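Local coordinates for protein arylmalonate decarboxylase (Bordetella bronchiseptica, PDB 3DTV) that catalyses the decarboxylation of 2-aryl-2-methylmalonates, adding a proton to give 2-arylpropionates and carbon dioxide, at residues B[123-128]-B[168-173]. Numbering follows the deposited sequence.
With SO4 (sulfate ion), chain L.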
# COMPACT_ATOMS: atom_id res chain seq x y z
N ALA B 123 -10.81 3.25 -6.31
CA ALA B 123 -10.61 2.66 -7.62
C ALA B 123 -9.58 1.55 -7.48
O ALA B 123 -8.60 1.69 -6.75
CB ALA B 123 -10.12 3.70 -8.59
N THR B 124 -9.83 0.43 -8.17
CA THR B 124 -8.87 -0.68 -8.30
C THR B 124 -8.83 -1.25 -9.72
O THR B 124 -9.81 -1.17 -10.45
CB THR B 124 -9.21 -1.87 -7.35
OG1 THR B 124 -8.07 -2.77 -7.32
CG2 THR B 124 -10.54 -2.63 -7.85
N ALA B 125 -7.72 -1.85 -10.10
CA ALA B 125 -7.63 -2.52 -11.40
C ALA B 125 -7.93 -4.02 -11.28
O ALA B 125 -8.05 -4.73 -12.28
CB ALA B 125 -6.27 -2.31 -12.02
N TYR B 126 -8.00 -4.49 -10.04
CA TYR B 126 -8.24 -5.89 -9.74
C TYR B 126 -9.76 -6.09 -9.60
O TYR B 126 -10.55 -5.26 -10.06
CB TYR B 126 -7.43 -6.29 -8.51
CG TYR B 126 -7.38 -7.75 -8.15
CD1 TYR B 126 -7.51 -8.16 -6.83
CD2 TYR B 126 -7.11 -8.73 -9.12
CE1 TYR B 126 -7.45 -9.49 -6.47
CE2 TYR B 126 -7.03 -10.07 -8.77
CZ TYR B 126 -7.21 -10.43 -7.43
OH TYR B 126 -7.14 -11.76 -7.07
N ILE B 127 -10.16 -7.20 -9.00
CA ILE B 127 -11.60 -7.48 -8.77
C ILE B 127 -12.32 -6.59 -7.71
O ILE B 127 -11.67 -5.97 -6.85
CB ILE B 127 -11.77 -8.98 -8.44
CG1 ILE B 127 -11.22 -9.30 -7.04
CG2 ILE B 127 -11.10 -9.85 -9.58
CD1 ILE B 127 -11.42 -10.74 -6.58
N ASP B 128 -13.66 -6.52 -7.79
CA ASP B 128 -14.51 -5.72 -6.88
C ASP B 128 -14.17 -5.94 -5.40
O ASP B 128 -14.26 -5.02 -4.61
CB ASP B 128 -16.00 -6.07 -7.02
CG ASP B 128 -16.69 -5.36 -8.19
OD1 ASP B 128 -16.32 -4.21 -8.52
OD2 ASP B 128 -17.66 -5.95 -8.74
N VAL B 168 -5.46 5.77 -15.06
CA VAL B 168 -6.07 7.12 -15.04
C VAL B 168 -7.53 7.04 -15.38
O VAL B 168 -8.35 7.70 -14.74
CB VAL B 168 -5.44 8.09 -16.06
CG1 VAL B 168 -6.37 9.29 -16.28
CG2 VAL B 168 -4.10 8.57 -15.57
N ASP B 169 -7.89 6.26 -16.40
CA ASP B 169 -9.32 6.17 -16.71
C ASP B 169 -10.17 5.73 -15.49
O ASP B 169 -11.23 6.33 -15.22
CB ASP B 169 -9.59 5.24 -17.88
CG ASP B 169 -11.07 5.20 -18.20
OD1 ASP B 169 -11.69 6.28 -18.54
OD2 ASP B 169 -11.62 4.07 -18.09
N LEU B 170 -9.71 4.65 -14.82
CA LEU B 170 -10.36 4.11 -13.63
C LEU B 170 -10.86 5.23 -12.77
O LEU B 170 -12.04 5.24 -12.39
CB LEU B 170 -9.37 3.35 -12.75
CG LEU B 170 -9.65 1.92 -12.29
CD1 LEU B 170 -8.57 1.47 -11.34
CD2 LEU B 170 -11.05 1.73 -11.76
N CYS B 171 -9.96 6.17 -12.45
CA CYS B 171 -10.15 7.10 -11.33
C CYS B 171 -11.14 8.22 -11.64
O CYS B 171 -11.84 8.71 -10.74
CB CYS B 171 -8.80 7.71 -10.86
SG CYS B 171 -7.54 6.40 -10.45
N VAL B 172 -11.18 8.65 -12.89
CA VAL B 172 -12.09 9.72 -13.30
C VAL B 172 -13.53 9.20 -13.34
O VAL B 172 -14.47 9.92 -12.97
CB VAL B 172 -11.66 10.35 -14.68
CG1 VAL B 172 -11.96 11.86 -14.72
CG2 VAL B 172 -10.16 10.11 -14.93
N ARG B 173 -13.69 7.93 -13.76
CA ARG B 173 -14.95 7.17 -13.68
C ARG B 173 -15.38 6.98 -12.22
O ARG B 173 -16.58 7.00 -11.93
CB ARG B 173 -14.74 5.78 -14.30
CG ARG B 173 -15.82 5.32 -15.29
CD ARG B 173 -17.13 4.91 -14.58
NE ARG B 173 -18.12 4.42 -15.55
CZ ARG B 173 -19.45 4.53 -15.42
NH1 ARG B 173 -19.98 5.13 -14.35
NH2 ARG B 173 -20.24 4.05 -16.38
S SO4 L . -15.36 -8.51 -10.38
O1 SO4 L . -14.41 -7.44 -10.70
O2 SO4 L . -14.81 -9.84 -10.71
O3 SO4 L . -15.69 -8.49 -8.96
O4 SO4 L . -16.60 -8.28 -11.15
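In the parallel alpha/beta half built on strand 119-124, helix 164-177 packs against the strand's end, with the methyl of Ala-123 meeting the side chains of Leu-170 and Cys-171. Ala-123 points its CB at the helix, and the small methyl lets the two backbones come close: its CA lies 5.8 Å from CA of Cys-171. CB of Ala-123 sits 3.8 Å from CD2 of Leu-170, with CD1 of the same leucine almost as near, so the methyl faces the fork of the side chain. The CB of Cys-171 points to the side, and SG, anti to the carbonyl carbon (chi1 -54°), comes within 4.2 Å of CB of Ala-123 in a loose apolar contact.

Leu-170 then extends along the strand end to the peptide of Thr-124 and Ala-125. Its CD1 is modelled just 3.0 Å from O of Thr-124, too close for a comfortable contact, and its chi1 of -127° is an eclipsed-like value, so the exact pose of this leucine is doubtful.

Helix 164-177 belongs to a beta-alpha-beta crossover running from strand 144-145 to strand 183-187, two parallel strands with 119-124 between them. Leu-170 also touches Leu-186, and Cys-171 touches Ile-184, of strand 183-187.

Thr-124 points its CB away from the helix. Its OG1, anti to the backbone N (chi1 -167°), accepts from N of Tyr-126 at 3.2 Å in an ST turn and also hydrogen-bonds to the carbonyl of Ser-187, tying the chain's exit from the strand to strand 183-187. Farther along this loop, N of Asp-128 hydrogen-bonds to both O1 and O3 of a sulfate ion, probably from the crystallisation liquor, each 3.1 Å away.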